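PDB 1JX7: hypothetical protein YCHN from Escherichia coli, which is of unknown function but assembles into a homohexamer, a dimer of trimers, and belongs to the DsrE/DsrF-like family. Local coordinates for residues 37-50 and 73-87. Numbering follows the deposited sequence.
Sequences LRLFLMSDAVTAGL and VPVKLCKTCTDGRGI
Leu39, Phe40 and Leu41 pair with Val75, Lys76 and Leu77 as neighbouring parallel strands of the central sheet, joined through helix 61-70 in a beta-alpha-beta crossover of this DsrE/DsrF-like fold. Four backbone bonds zip them together, from Leu39 N to Pro74 O (2.8 Å) as far as Cys78 N to Leu41 O (3.1 Å). Pro74 has no N-H to give Leu37 O, which meets its CD instead, so the bonding begins with the proline's own carbonyl. Leucines and valines fill one face of the sheet: Leu41 and Leu77 lie side by side, CD1 to CD2 at 3.7 Å. On the other, the Phe40 ring, its CG anti to the backbone N (chi1 -166°), has Lys76 O over one face, offset toward the rim, with CE1 3.8 Å from Cys78 CB and the Cys78 sulfur at the ring edge. Lys76 can border this apolar ring because its CB packs on CD2 while its amine reaches Glu97.

Beyond the strands, Val46 points its compact branched side chain at the second segment, CG2 3.8 Å from Cys81 CB. Cys78, the N-cap of helix 79-84, and Cys81 in its first turn are spaced as a CxxC, a pattern that by itself shows no redox role. Arg85 is long enough for NH1 to form a salt bridge with Asp44 OD2, its exact closeness doubtful at this resolution, and for NH2 to meet Glu16 of a neighbouring subunit; an alanine here would probably leave both carboxylates without this cationic partner. One guanidinium face covers the Ser43-Asp44 peptide, Ser43 C and Asp44 N each 3.2 Å above its plane.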
loop_
_atom_site.group_PDB
_atom_site.type_symbol
_atom_site.label_atom_id
_atom_site.label_comp_id
_atom_site.label_asym_id
_atom_site.label_seq_id
_atom_site.Cartn_x
_atom_site.Cartn_y
_atom_site.Cartn_z
ATOM N N LEU A 37 21.547 15.574 10.634
ATOM C CA LEU A 37 20.472 14.826 9.995
ATOM C C LEU A 37 20.936 14.199 8.700
ATOM O O LEU A 37 21.555 14.863 7.866
ATOM C CB LEU A 37 19.307 15.784 9.714
ATOM C CG LEU A 37 17.921 15.256 9.337
ATOM C CD1 LEU A 37 17.080 16.442 8.878
ATOM C CD2 LEU A 37 18.014 14.227 8.221
ATOM N N ARG A 38 20.627 12.913 8.533
ATOM C CA ARG A 38 21.000 12.167 7.336
ATOM C C ARG A 38 19.736 11.524 6.780
ATOM O O ARG A 38 18.929 10.968 7.537
ATOM C CB ARG A 38 22.012 11.085 7.677
ATOM C CG ARG A 38 23.402 11.574 8.045
ATOM C CD ARG A 38 24.223 10.366 8.425
ATOM N NE ARG A 38 25.643 10.526 8.165
ATOM C CZ ARG A 38 26.484 11.182 8.957
ATOM N NH1 ARG A 38 26.036 11.748 10.066
ATOM N NH2 ARG A 38 27.768 11.257 8.639
ATOM N N LEU A 39 19.583 11.592 5.461
ATOM C CA LEU A 39 18.421 11.048 4.760
ATOM C C LEU A 39 18.803 9.960 3.781
ATOM O O LEU A 39 19.602 10.181 2.879
ATOM C CB LEU A 39 17.718 12.167 3.979
ATOM C CG LEU A 39 16.250 12.530 4.240
ATOM C CD1 LEU A 39 15.351 11.357 3.855
ATOM C CD2 LEU A 39 16.070 12.919 5.707
ATOM N N PHE A 40 18.221 8.786 3.947
ATOM C CA PHE A 40 18.502 7.696 3.036
ATOM C C PHE A 40 17.205 7.375 2.320
ATOM O O PHE A 40 16.146 7.400 2.940
ATOM C CB PHE A 40 19.004 6.473 3.811
ATOM C CG PHE A 40 19.629 5.429 2.929
ATOM C CD1 PHE A 40 18.841 4.458 2.313
ATOM C CD2 PHE A 40 20.991 5.466 2.658
ATOM C CE1 PHE A 40 19.400 3.541 1.432
ATOM C CE2 PHE A 40 21.560 4.551 1.783
ATOM C CZ PHE A 40 20.767 3.584 1.166
ATOM N N LEU A 41 17.274 7.091 1.028
ATOM C CA LEU A 41 16.069 6.747 0.281
ATOM C C LEU A 41 16.251 5.399 -0.401
ATOM O O LEU A 41 17.149 5.235 -1.227
ATOM C CB LEU A 41 15.760 7.810 -0.775
ATOM C CG LEU A 41 15.657 9.261 -0.291
ATOM C CD1 LEU A 41 15.196 10.154 -1.442
ATOM C CD2 LEU A 41 14.704 9.343 0.890
HETATM N N MSE A 42 15.390 4.441 -0.048
HETATM C CA MSE A 42 15.440 3.099 -0.621
HETATM C C MSE A 42 14.333 2.895 -1.647
HETATM O O MSE A 42 13.494 3.761 -1.859
HETATM C CB MSE A 42 15.306 2.033 0.479
HETATM C CG MSE A 42 16.444 2.010 1.487
HETATM SE SE MSE A 42 16.377 0.602 2.584
HETATM C CE MSE A 42 14.832 0.905 3.424
ATOM N N SER A 43 14.354 1.721 -2.279
ATOM C CA SER A 43 13.370 1.338 -3.243
ATOM C C SER A 43 12.771 2.480 -4.056
ATOM O O SER A 43 13.517 3.282 -4.623
ATOM C CB SER A 43 12.251 0.561 -2.577
ATOM O OG SER A 43 11.540 1.384 -1.673
ATOM N N ASP A 44 11.447 2.590 -4.125
ATOM C CA ASP A 44 10.682 3.676 -4.724
ATOM C C ASP A 44 10.991 5.155 -4.466
ATOM O O ASP A 44 10.913 5.973 -5.401
ATOM C CB ASP A 44 9.207 3.477 -4.496
ATOM C CG ASP A 44 8.736 2.120 -4.942
ATOM O OD1 ASP A 44 7.520 1.869 -4.847
ATOM O OD2 ASP A 44 9.583 1.307 -5.387
ATOM N N ALA A 45 11.347 5.514 -3.238
ATOM C CA ALA A 45 11.644 6.910 -2.898
ATOM C C ALA A 45 12.863 7.429 -3.650
ATOM O O ALA A 45 13.213 8.597 -3.556
ATOM C CB ALA A 45 11.876 7.052 -1.363
ATOM N N VAL A 46 13.493 6.550 -4.416
ATOM C CA VAL A 46 14.697 6.882 -5.144
ATOM C C VAL A 46 14.509 7.735 -6.389
ATOM O O VAL A 46 15.415 8.465 -6.791
ATOM C CB VAL A 46 15.458 5.576 -5.497
ATOM C CG1 VAL A 46 16.371 5.791 -6.672
ATOM C CG2 VAL A 46 16.264 5.129 -4.284
ATOM N N THR A 47 13.328 7.643 -7.014
ATOM C CA THR A 47 13.064 8.438 -8.208
ATOM C C THR A 47 12.890 9.897 -7.803
ATOM O O THR A 47 12.983 10.794 -8.647
ATOM C CB THR A 47 11.790 7.925 -8.968
ATOM O OG1 THR A 47 10.632 8.042 -8.134
ATOM C CG2 THR A 47 11.944 6.477 -9.363
ATOM N N ALA A 48 12.670 10.120 -6.507
ATOM C CA ALA A 48 12.512 11.466 -5.947
ATOM C C ALA A 48 13.757 12.337 -6.169
ATOM O O ALA A 48 13.724 13.565 -6.014
ATOM C CB ALA A 48 12.226 11.360 -4.470
ATOM N N GLY A 49 14.864 11.691 -6.530
ATOM C CA GLY A 49 16.084 12.429 -6.752
ATOM C C GLY A 49 16.225 13.016 -8.149
ATOM O O GLY A 49 17.196 13.727 -8.420
ATOM N N LEU A 50 15.278 12.740 -9.039
ATOM C CA LEU A 50 15.393 13.281 -10.387
ATOM C C LEU A 50 15.208 14.775 -10.399
ATOM O O LEU A 50 14.504 15.332 -9.562
ATOM C CB LEU A 50 14.385 12.631 -11.327
ATOM C CG LEU A 50 14.689 11.173 -11.660
ATOM C CD1 LEU A 50 13.616 10.641 -12.581
ATOM C CD2 LEU A 50 16.059 11.055 -12.291
ATOM N N VAL A 73 22.456 18.736 4.530
ATOM C CA VAL A 73 21.888 17.533 5.122
ATOM C C VAL A 73 22.125 16.495 4.032
ATOM O O VAL A 73 21.614 16.634 2.915
ATOM C CB VAL A 73 20.380 17.676 5.383
ATOM C CG1 VAL A 73 19.783 16.336 5.764
ATOM C CG2 VAL A 73 20.149 18.676 6.489
ATOM N N PRO A 74 22.910 15.449 4.324
ATOM C CA PRO A 74 23.190 14.414 3.323
ATOM C C PRO A 74 21.943 13.641 2.892
ATOM O O PRO A 74 21.131 13.227 3.722
ATOM C CB PRO A 74 24.212 13.515 4.012
ATOM C CG PRO A 74 24.800 14.388 5.098
ATOM C CD PRO A 74 23.608 15.153 5.589
ATOM N N VAL A 75 21.812 13.457 1.587
ATOM C CA VAL A 75 20.687 12.730 1.015
ATOM C C VAL A 75 21.250 11.652 0.101
ATOM O O VAL A 75 21.780 11.948 -0.968
ATOM C CB VAL A 75 19.787 13.693 0.190
ATOM C CG1 VAL A 75 18.786 12.905 -0.646
ATOM C CG2 VAL A 75 19.069 14.656 1.132
ATOM N N LYS A 76 21.137 10.399 0.529
ATOM C CA LYS A 76 21.662 9.293 -0.266
ATOM C C LYS A 76 20.602 8.411 -0.914
ATOM O O LYS A 76 19.599 8.048 -0.277
ATOM C CB LYS A 76 22.586 8.431 0.610
ATOM C CG LYS A 76 23.923 9.087 0.945
ATOM C CD LYS A 76 24.756 9.257 -0.316
ATOM C CE LYS A 76 26.155 9.760 -0.016
ATOM N NZ LYS A 76 27.015 9.781 -1.251
ATOM N N LEU A 77 20.812 8.079 -2.174
ATOM C CA LEU A 77 19.899 7.212 -2.913
ATOM C C LEU A 77 20.577 5.838 -2.993
ATOM O O LEU A 77 21.757 5.747 -3.326
ATOM C CB LEU A 77 19.657 7.744 -4.326
ATOM C CG LEU A 77 19.243 9.199 -4.531
ATOM C CD1 LEU A 77 18.973 9.428 -6.005
ATOM C CD2 LEU A 77 18.007 9.529 -3.732
ATOM N N CYS A 78 19.830 4.774 -2.691
ATOM C CA CYS A 78 20.383 3.423 -2.717
ATOM C C CYS A 78 20.817 2.979 -4.104
ATOM O O CYS A 78 20.032 2.988 -5.057
ATOM C CB CYS A 78 19.373 2.428 -2.154
ATOM S SG CYS A 78 20.098 0.821 -1.775
ATOM N N LYS A 79 22.081 2.567 -4.200
ATOM C CA LYS A 79 22.695 2.114 -5.442
ATOM C C LYS A 79 21.904 1.028 -6.197
ATOM O O LYS A 79 21.559 1.194 -7.365
ATOM C CB LYS A 79 24.095 1.607 -5.125
ATOM C CG LYS A 79 24.885 1.144 -6.316
ATOM C CD LYS A 79 25.218 2.296 -7.225
ATOM C CE LYS A 79 26.398 1.919 -8.085
ATOM N NZ LYS A 79 27.453 1.380 -7.183
ATOM N N THR A 80 21.624 -0.087 -5.525
ATOM C CA THR A 80 20.900 -1.161 -6.189
ATOM C C THR A 80 19.537 -0.701 -6.677
ATOM O O THR A 80 19.089 -1.116 -7.742
ATOM C CB THR A 80 20.717 -2.385 -5.260
ATOM O OG1 THR A 80 20.283 -1.961 -3.968
ATOM C CG2 THR A 80 22.027 -3.142 -5.142
ATOM N N CYS A 81 18.884 0.153 -5.910
ATOM C CA CYS A 81 17.569 0.653 -6.282
ATOM C C CYS A 81 17.618 1.537 -7.525
ATOM O O CYS A 81 16.871 1.314 -8.475
ATOM C CB CYS A 81 16.946 1.433 -5.113
ATOM S SG CYS A 81 16.564 0.429 -3.653
ATOM N N THR A 82 18.500 2.537 -7.514
ATOM C CA THR A 82 18.623 3.450 -8.640
ATOM C C THR A 82 19.018 2.734 -9.925
ATOM O O THR A 82 18.542 3.087 -11.008
ATOM C CB THR A 82 19.667 4.546 -8.369
ATOM O OG1 THR A 82 20.967 3.965 -8.271
ATOM C CG2 THR A 82 19.360 5.263 -7.085
ATOM N N ASP A 83 19.899 1.727 -9.821
ATOM C CA ASP A 83 20.325 0.985 -11.000
ATOM C C ASP A 83 19.131 0.279 -11.647
ATOM O O ASP A 83 18.972 0.283 -12.866
ATOM C CB ASP A 83 21.379 -0.067 -10.649
ATOM C CG ASP A 83 22.647 0.544 -10.091
ATOM O OD1 ASP A 83 23.205 1.467 -10.712
ATOM O OD2 ASP A 83 23.101 0.080 -9.019
ATOM N N GLY A 84 18.294 -0.330 -10.807
ATOM C CA GLY A 84 17.141 -1.043 -11.312
ATOM C C GLY A 84 16.149 -0.141 -12.018
ATOM O O GLY A 84 15.447 -0.593 -12.928
ATOM N N ARG A 85 16.092 1.124 -11.625
ATOM C CA ARG A 85 15.143 2.046 -12.233
ATOM C C ARG A 85 15.787 2.949 -13.303
ATOM O O ARG A 85 15.137 3.841 -13.847
ATOM C CB ARG A 85 14.461 2.872 -11.137
ATOM C CG ARG A 85 14.457 2.165 -9.788
ATOM C CD ARG A 85 13.133 2.168 -9.043
ATOM N NE ARG A 85 13.221 1.277 -7.880
ATOM C CZ ARG A 85 12.178 0.846 -7.163
ATOM N NH1 ARG A 85 10.943 1.216 -7.481
ATOM N NH2 ARG A 85 12.369 0.029 -6.139
ATOM N N GLY A 86 17.064 2.698 -13.593
ATOM C CA GLY A 86 17.774 3.464 -14.603
ATOM C C GLY A 86 17.906 4.923 -14.259
ATOM O O GLY A 86 17.887 5.805 -15.127
ATOM N N ILE A 87 18.059 5.188 -12.966
ATOM C CA ILE A 87 18.179 6.544 -12.470
ATOM C C ILE A 87 19.621 6.844 -12.089
ATOM O O ILE A 87 19.988 8.006 -11.916
ATOM C CB ILE A 87 17.229 6.711 -11.284
ATOM C CG1 ILE A 87 15.807 6.810 -11.829
ATOM C CG2 ILE A 87 17.611 7.900 -10.437
ATOM C CD1 ILE A 87 14.750 6.889 -10.771
#